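ABC transporter substrate-binding protein (Bradyrhizobium japonicum, PDB 4I1D) probably serves as the periplasmic solute-binding component of an ABC importer, with polyamines such as putrescine and spermidine as possible ligands. Local coordinates at residues K273-N278 and E283-L288; Y98-E103 and E251-V256. All coordinates share one frame; numbering follows the deposited sequence.

Contact 1 (K273-N278 and E283-L288); sequences KAFETN and ERAAQL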
ATOM      1  N   LYS A 273      -0.508 -42.335  36.026  1.00 64.93           N
ATOM      2  CA  LYS A 273      -0.968 -43.648  36.475  1.00 72.68           C
ATOM      3  C   LYS A 273      -0.718 -44.717  35.412  1.00 69.06           C
ATOM      4  O   LYS A 273      -0.629 -45.906  35.724  1.00 65.63           O
ATOM      5  CB  LYS A 273      -2.455 -43.627  36.846  1.00 81.73           C
ATOM      6  CG  LYS A 273      -2.771 -42.944  38.168  1.00 89.68           C
ATOM      7  CD  LYS A 273      -3.575 -43.860  39.086  1.00 96.72           C
ATOM      8  CE  LYS A 273      -3.911 -43.168  40.403  1.00100.01           C
ATOM      9  NZ  LYS A 273      -4.355 -44.128  41.458  1.00101.04           N
ATOM     10  N   ALA A 274      -0.609 -44.290  34.158  1.00 59.97           N
ATOM     11  CA  ALA A 274      -0.323 -45.211  33.063  1.00 61.19           C
ATOM     12  C   ALA A 274       0.918 -46.067  33.330  1.00 60.56           C
ATOM     13  O   ALA A 274       0.992 -47.212  32.899  1.00 64.63           O
ATOM     14  CB  ALA A 274      -0.155 -44.439  31.764  1.00 56.08           C
ATOM     15  N   PHE A 275       1.895 -45.501  34.035  1.00 57.88           N
ATOM     16  CA  PHE A 275       3.163 -46.178  34.286  1.00 62.05           C
ATOM     17  C   PHE A 275       3.045 -47.294  35.303  1.00 67.90           C
ATOM     18  O   PHE A 275       3.960 -48.105  35.450  1.00 74.66           O
ATOM     19  CB  PHE A 275       4.221 -45.190  34.767  1.00 61.70           C
ATOM     20  CG  PHE A 275       4.816 -44.363  33.677  1.00 66.78           C
ATOM     21  CD1 PHE A 275       4.619 -42.993  33.647  1.00 70.05           C
ATOM     22  CD2 PHE A 275       5.578 -44.951  32.685  1.00 66.24           C
ATOM     23  CE1 PHE A 275       5.175 -42.219  32.646  1.00 66.59           C
ATOM     24  CE2 PHE A 275       6.137 -44.183  31.677  1.00 67.86           C
ATOM     25  CZ  PHE A 275       5.933 -42.814  31.658  1.00 67.79           C
ATOM     26  N   GLU A 276       1.923 -47.327  36.011  1.00 69.87           N
ATOM     27  CA  GLU A 276       1.672 -48.357  37.006  1.00 72.60           C
ATOM     28  C   GLU A 276       0.827 -49.486  36.431  1.00 79.88           C
ATOM     29  O   GLU A 276       0.421 -50.385  37.168  1.00 85.69           O
ATOM     30  CB  GLU A 276       0.948 -47.755  38.208  1.00 77.15           C
ATOM     31  CG  GLU A 276       1.594 -46.496  38.757  1.00 94.20           C
ATOM     32  CD  GLU A 276       0.589 -45.561  39.409  1.00105.91           C
ATOM     33  OE1 GLU A 276       1.001 -44.467  39.862  1.00106.97           O
ATOM     34  OE2 GLU A 276      -0.612 -45.918  39.460  1.00107.34           O
ATOM     35  N   THR A 277       0.550 -49.443  35.128  1.00 68.24           N
ATOM     36  CA  THR A 277      -0.372 -50.413  34.521  1.00 68.12           C
ATOM     37  C   THR A 277       0.293 -51.693  34.032  1.00 71.66           C
ATOM     38  O   THR A 277      -0.376 -52.709  33.849  1.00 80.29           O
ATOM     39  CB  THR A 277      -1.137 -49.815  33.322  1.00 68.59           C
ATOM     40  OG1 THR A 277      -0.197 -49.340  32.352  1.00 67.06           O
ATOM     41  CG2 THR A 277      -2.032 -48.670  33.763  1.00 66.38           C
ATOM     42  N   ASN A 278       1.598 -51.641  33.795  1.00 74.57           N
ATOM     43  CA  ASN A 278       2.313 -52.815  33.302  1.00 88.12           C
ATOM     44  C   ASN A 278       2.026 -53.134  31.839  1.00 87.92           C
ATOM     45  O   ASN A 278       1.937 -54.307  31.466  1.00 92.64           O
ATOM     46  CB  ASN A 278       1.989 -54.045  34.157  1.00 98.97           C
ATOM     47  CG  ASN A 278       3.179 -54.526  34.961  1.00108.69           C
ATOM     48  OD1 ASN A 278       3.888 -55.443  34.547  1.00114.43           O
ATOM     49  ND2 ASN A 278       3.404 -53.911  36.119  1.00110.74           N
ATOM     50  N   GLU A 283      12.319 -50.888  28.988  1.00 72.18           N
ATOM     51  CA  GLU A 283      13.136 -50.447  27.859  1.00 76.72           C
ATOM     52  C   GLU A 283      12.438 -49.356  27.040  1.00 70.93           C
ATOM     53  O   GLU A 283      13.085 -48.455  26.516  1.00 66.62           O
ATOM     54  CB  GLU A 283      13.461 -51.630  26.943  1.00 87.57           C
ATOM     55  CG  GLU A 283      13.515 -52.984  27.646  1.00107.67           C
ATOM     56  CD  GLU A 283      14.897 -53.310  28.190  1.00126.20           C
ATOM     57  OE1 GLU A 283      15.832 -52.502  27.978  1.00127.87           O
ATOM     58  OE2 GLU A 283      15.050 -54.378  28.827  1.00133.21           O
ATOM     59  N   ARG A 284      11.117 -49.452  26.928  1.00 67.16           N
ATOM     60  CA  ARG A 284      10.340 -48.493  26.147  1.00 65.96           C
ATOM     61  C   ARG A 284      10.100 -47.201  26.920  1.00 62.05           C
ATOM     62  O   ARG A 284      10.168 -46.106  26.355  1.00 60.16           O
ATOM     63  CB  ARG A 284       9.003 -49.108  25.712  1.00 60.87           C
ATOM     64  CG  ARG A 284       8.057 -48.139  25.000  1.00 62.97           C
ATOM     65  CD  ARG A 284       8.712 -47.555  23.758  1.00 67.78           C
ATOM     66  NE  ARG A 284       7.871 -46.574  23.076  1.00 70.32           N
ATOM     67  CZ  ARG A 284       8.316 -45.724  22.152  1.00 76.12           C
ATOM     68  NH1 ARG A 284       9.601 -45.729  21.812  1.00 81.90           N
ATOM     69  NH2 ARG A 284       7.484 -44.861  21.575  1.00 70.26           N
ATOM     70  N   ALA A 285       9.806 -47.331  28.209  1.00 61.61           N
ATOM     71  CA  ALA A 285       9.575 -46.165  29.058  1.00 65.12           C
ATOM     72  C   ALA A 285      10.807 -45.266  29.079  1.00 66.30           C
ATOM     73  O   ALA A 285      10.695 -44.033  29.079  1.00 62.55           O
ATOM     74  CB  ALA A 285       9.215 -46.603  30.469  1.00 67.98           C
ATOM     75  N   ALA A 286      11.978 -45.901  29.084  1.00 61.61           N
ATOM     76  CA  ALA A 286      13.254 -45.194  29.160  1.00 72.27           C
ATOM     77  C   ALA A 286      13.463 -44.211  28.009  1.00 72.94           C
ATOM     78  O   ALA A 286      14.407 -43.413  28.032  1.00 72.25           O
ATOM     79  CB  ALA A 286      14.411 -46.197  29.217  1.00 69.83           C
ATOM     80  N   GLN A 287      12.584 -44.274  27.008  1.00 61.83           N
ATOM     81  CA  GLN A 287      12.706 -43.442  25.815  1.00 54.16           C
ATOM     82  C   GLN A 287      11.701 -42.304  25.812  1.00 54.71           C
ATOM     83  O   GLN A 287      11.683 -41.490  24.885  1.00 53.50           O
ATOM     84  CB  GLN A 287      12.527 -44.290  24.552  1.00 61.96           C
ATOM     85  CG  GLN A 287      13.619 -45.342  24.363  1.00 78.11           C
ATOM     86  CD  GLN A 287      13.258 -46.398  23.331  1.00 92.52           C
ATOM     87  OE1 GLN A 287      12.089 -46.566  22.970  1.00 95.55           O
ATOM     88  NE2 GLN A 287      14.266 -47.124  22.853  1.00 98.06           N
ATOM     89  N   LEU A 288      10.867 -42.243  26.845  1.00 53.24           N
ATOM     90  CA  LEU A 288       9.739 -41.313  26.845  1.00 56.48           C
ATOM     91  C   LEU A 288      10.088 -40.008  27.537  1.00 56.16           C
ATOM     92  O   LEU A 288      10.885 -39.992  28.476  1.00 56.70           O
ATOM     93  CB  LEU A 288       8.503 -41.948  27.498  1.00 56.22           C
ATOM     94  CG  LEU A 288       8.004 -43.271  26.909  1.00 53.33           C
ATOM     95  CD1 LEU A 288       6.846 -43.815  27.720  1.00 48.32           C
ATOM     96  CD2 LEU A 288       7.604 -43.116  25.456  1.00 49.23           C
TER

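Contact 2 (Y98-E103 and E251-V256); sequences YSVSYE and EAVDPV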
ATOM      1  N   TYR A  98     -10.174 -26.291  33.606  1.00 63.44           N
ATOM      2  CA  TYR A  98     -10.717 -26.383  32.254  1.00 62.04           C
ATOM      3  C   TYR A  98     -10.108 -27.492  31.402  1.00 61.65           C
ATOM      4  O   TYR A  98     -10.485 -27.648  30.245  1.00 61.84           O
ATOM      5  CB  TYR A  98     -10.486 -25.069  31.505  1.00 57.60           C
ATOM      6  CG  TYR A  98     -10.807 -23.827  32.294  1.00 64.99           C
ATOM      7  CD1 TYR A  98     -12.116 -23.410  32.462  1.00 67.89           C
ATOM      8  CD2 TYR A  98      -9.794 -23.060  32.854  1.00 71.90           C
ATOM      9  CE1 TYR A  98     -12.417 -22.270  33.177  1.00 75.67           C
ATOM     10  CE2 TYR A  98     -10.084 -21.916  33.575  1.00 79.13           C
ATOM     11  CZ  TYR A  98     -11.400 -21.528  33.731  1.00 86.46           C
ATOM     12  OH  TYR A  98     -11.707 -20.388  34.442  1.00100.13           O
ATOM     13  N   SER A  99      -9.154 -28.243  31.939  1.00 58.04           N
ATOM     14  CA  SER A  99      -8.437 -29.199  31.101  1.00 54.88           C
ATOM     15  C   SER A  99      -7.836 -30.346  31.886  1.00 57.73           C
ATOM     16  O   SER A  99      -7.740 -30.284  33.110  1.00 55.42           O
ATOM     17  CB  SER A  99      -7.327 -28.492  30.330  1.00 49.44           C
ATOM     18  OG  SER A  99      -6.307 -28.060  31.212  1.00 49.60           O
ATOM     19  N   VAL A 100      -7.441 -31.395  31.165  1.00 52.71           N
ATOM     20  CA  VAL A 100      -6.696 -32.508  31.749  1.00 54.78           C
ATOM     21  C   VAL A 100      -5.515 -32.846  30.856  1.00 50.25           C
ATOM     22  O   VAL A 100      -5.668 -32.946  29.638  1.00 51.69           O
ATOM     23  CB  VAL A 100      -7.556 -33.780  31.910  1.00 60.71           C
ATOM     24  CG1 VAL A 100      -6.799 -34.832  32.734  1.00 57.82           C
ATOM     25  CG2 VAL A 100      -8.885 -33.452  32.566  1.00 66.55           C
ATOM     26  N   SER A 101      -4.341 -33.028  31.461  1.00 45.86           N
ATOM     27  CA  SER A 101      -3.132 -33.390  30.714  1.00 55.78           C
ATOM     28  C   SER A 101      -3.339 -34.664  29.903  1.00 51.81           C
ATOM     29  O   SER A 101      -3.868 -35.660  30.410  1.00 48.42           O
ATOM     30  CB  SER A 101      -1.937 -33.554  31.656  1.00 58.07           C
ATOM     31  OG  SER A 101      -1.715 -32.364  32.386  1.00 62.52           O
ATOM     32  N   TYR A 102      -2.902 -34.638  28.650  1.00 46.08           N
ATOM     33  CA  TYR A 102      -3.242 -35.706  27.707  1.00 43.23           C
ATOM     34  C   TYR A 102      -2.013 -36.502  27.258  1.00 46.64           C
ATOM     35  O   TYR A 102      -2.058 -37.723  27.184  1.00 45.95           O
ATOM     36  CB  TYR A 102      -3.982 -35.095  26.525  1.00 42.93           C
ATOM     37  CG  TYR A 102      -4.477 -36.056  25.463  1.00 51.66           C
ATOM     38  CD1 TYR A 102      -5.329 -37.109  25.778  1.00 51.37           C
ATOM     39  CD2 TYR A 102      -4.137 -35.861  24.126  1.00 48.40           C
ATOM     40  CE1 TYR A 102      -5.795 -37.963  24.791  1.00 50.18           C
ATOM     41  CE2 TYR A 102      -4.585 -36.701  23.142  1.00 48.03           C
ATOM     42  CZ  TYR A 102      -5.418 -37.750  23.474  1.00 53.20           C
ATOM     43  OH  TYR A 102      -5.873 -38.575  22.477  1.00 48.99           O
ATOM     44  N   GLU A 103      -0.915 -35.799  26.984  1.00 46.70           N
ATOM     45  CA  GLU A 103       0.348 -36.431  26.621  1.00 46.90           C
ATOM     46  C   GLU A 103       1.512 -35.443  26.781  1.00 50.68           C
ATOM     47  O   GLU A 103       1.326 -34.228  26.672  1.00 46.63           O
ATOM     48  CB  GLU A 103       0.281 -36.925  25.178  1.00 41.89           C
ATOM     49  CG  GLU A 103      -0.099 -35.837  24.185  1.00 40.03           C
ATOM     50  CD  GLU A 103       1.095 -34.992  23.720  1.00 48.41           C
ATOM     51  OE1 GLU A 103       0.879 -33.846  23.274  1.00 52.67           O
ATOM     52  OE2 GLU A 103       2.248 -35.469  23.780  1.00 44.83           O
ATOM     53  N   GLU A 251     -12.731 -41.621  29.577  1.00 58.89           N
ATOM     54  CA  GLU A 251     -12.054 -42.725  28.897  1.00 58.27           C
ATOM     55  C   GLU A 251     -10.688 -42.327  28.312  1.00 58.50           C
ATOM     56  O   GLU A 251      -9.788 -43.157  28.202  1.00 56.40           O
ATOM     57  CB  GLU A 251     -12.936 -43.327  27.798  1.00 51.29           C
ATOM     58  CG  GLU A 251     -14.056 -44.229  28.314  1.00 67.79           C
ATOM     59  CD  GLU A 251     -13.547 -45.306  29.266  1.00 81.72           C
ATOM     60  OE1 GLU A 251     -12.754 -46.171  28.823  1.00 80.05           O
ATOM     61  OE2 GLU A 251     -13.929 -45.279  30.460  1.00 87.22           O
ATOM     62  N   ALA A 252     -10.537 -41.062  27.929  1.00 50.17           N
ATOM     63  CA  ALA A 252      -9.322 -40.625  27.256  1.00 46.68           C
ATOM     64  C   ALA A 252      -8.129 -40.602  28.205  1.00 52.62           C
ATOM     65  O   ALA A 252      -6.989 -40.767  27.770  1.00 53.65           O
ATOM     66  CB  ALA A 252      -9.520 -39.250  26.620  1.00 49.00           C
ATOM     67  N   VAL A 253      -8.384 -40.386  29.492  1.00 51.44           N
ATOM     68  CA  VAL A 253      -7.295 -40.386  30.466  1.00 52.02           C
ATOM     69  C   VAL A 253      -7.307 -41.652  31.315  1.00 53.81           C
ATOM     70  O   VAL A 253      -6.726 -41.699  32.396  1.00 59.44           O
ATOM     71  CB  VAL A 253      -7.291 -39.129  31.369  1.00 55.43           C
ATOM     72  CG1 VAL A 253      -7.223 -37.861  30.523  1.00 54.77           C
ATOM     73  CG2 VAL A 253      -8.494 -39.111  32.313  1.00 48.60           C
ATOM     74  N   ASP A 254      -7.978 -42.679  30.817  1.00 51.43           N
ATOM     75  CA  ASP A 254      -7.933 -43.997  31.447  1.00 59.51           C
ATOM     76  C   ASP A 254      -6.482 -44.486  31.444  1.00 59.73           C
ATOM     77  O   ASP A 254      -5.810 -44.449  30.411  1.00 54.44           O
ATOM     78  CB  ASP A 254      -8.850 -44.962  30.683  1.00 64.53           C
ATOM     79  CG  ASP A 254      -8.770 -46.389  31.199  1.00 78.20           C
ATOM     80  OD1 ASP A 254      -9.642 -46.786  32.009  1.00 81.48           O
ATOM     81  OD2 ASP A 254      -7.846 -47.120  30.779  1.00 80.98           O
ATOM     82  N   PRO A 255      -5.979 -44.914  32.611  1.00 67.05           N
ATOM     83  CA  PRO A 255      -4.617 -45.445  32.728  1.00 68.89           C
ATOM     84  C   PRO A 255      -4.201 -46.366  31.568  1.00 64.78           C
ATOM     85  O   PRO A 255      -3.155 -46.123  30.963  1.00 57.48           O
ATOM     86  CB  PRO A 255      -4.673 -46.228  34.041  1.00 65.76           C
ATOM     87  CG  PRO A 255      -5.624 -45.438  34.870  1.00 68.00           C
ATOM     88  CD  PRO A 255      -6.667 -44.888  33.914  1.00 72.04           C
ATOM     89  N   VAL A 256      -5.005 -47.386  31.282  1.00 61.73           N
ATOM     90  CA  VAL A 256      -4.682 -48.356  30.241  1.00 59.75           C
ATOM     91  C   VAL A 256      -4.626 -47.728  28.851  1.00 66.58           C
ATOM     92  O   VAL A 256      -3.650 -47.908  28.124  1.00 66.43           O
ATOM     93  CB  VAL A 256      -5.682 -49.526  30.229  1.00 65.65           C
ATOM     94  CG1 VAL A 256      -5.340 -50.502  29.115  1.00 68.63           C
ATOM     95  CG2 VAL A 256      -5.689 -50.230  31.577  1.00 66.99           C
TER

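Contact 1 (K273-N278 and E283-L288)
The backbones of F275 and A285 keep 8.3 Å between their CA atoms, where the 3-10 segment that runs through K273-E276 faces the short helix that includes A285, and the F275 side chain spans the gap. Its CG lies beside the backbone N and anti to the carbonyl carbon (chi1 -78°), and although the CB of F275 is not aimed at segment 283-288, the far end of the ring reaches it. One ring atom makes the closest approaches to both partners, F275 CE2 standing 4.0 Å from L288 CD1 and 4.1 Å from A285 CB. The neighbouring CZ of F275 is 4.2 Å from the same L288 CD1. Both methyls meet the ring obliquely, and the side chains of F275 and L288 run past each other in opposite directions.

A type I beta turn from A285 to L288 places these two methyls together, closed by the bond from L288 N to A285 O at 2.9 Å. Beside it R284 NH1 donates to Q287 OE1 over 2.9 Å, the donor tilted 22° from the carbonyl plane, while L288 CD2 sits 4.0 Å above one face of the R284 guanidinium, offset toward its rim. R284 NE donates to P262 O, and P269 of strand 268-269 also touches F275. Within the 3-10 segment, E276 N bonds to K273 O at 2.9 Å.

No hydrogen bond spans the two segments. Those named lie within a segment or go to outside residues, while the join across this partly buried contact is apolar and not directional.

Contact 2 (Y98-E103 and E251-V256)
Buried apolar packing of a sheet strand against a break between two helices defines this contact, in which V100, S101 and Y102 of strand 100-112 meet A252 and V253 where helix 242-252 gives way to helix 255-260. The closest pair is V100 CG1 and V253 CG1, 3.8 Å apart, and the two valine side chains cross at about a right angle. In V253 the first torsion (chi1 -57°) sets CG1 beside the backbone N, and the same methyl lies 4.0 Å from S101 O.

Farther along the strand, Y102 CE1 approaches A252 CB at 4.3 Å, while A252 O lies at the ring edge, near its plane. The hydroxyl of Y102 is hydrogen-bonded to Q18 of helix 12-30. Here the strand carries a classic beta bulge, Y102 and E103 both facing T231 of the antiparallel strand 219-235, within the mixed sheet of this periplasmic-binding-protein fold.

V253 is the first residue to leave helical geometry, and D254 then takes the N-cap position of the next helix, its OD2 accepting a weak bond from V256 N at 2.9 Å. No hydrogen bond joins the two segments directly, but Q258 NE2 of helix 255-260 is bonded to both A252 O and Y102 O, joining helix end and strand through one amide. N86 of helix 85-88 touches both V253 and D254.

Contact 2 brings together segments 148 residues apart, and its second segment ends before contact 1 begins, so they run in series. Their centres are 16 Å apart, yet they touch directly: A274 CB lies 3.5 Å from P255 O, and T277 CG2 is 3.6 Å from P255 CB. Helix 255-260 is the shared element, starting within contact 2 and packing through P255, Q258 and A259 against A274 and T277 of contact 1. Strand 268-269, which precedes them, pairs antiparallel with strand 100-112 of contact 2. The two contacts link strand 100-112, helix 255-260 and the chain leading to helix 282-285, away from the annotated sites; the Y102 side chain is about 14 Å from the bound D-malate.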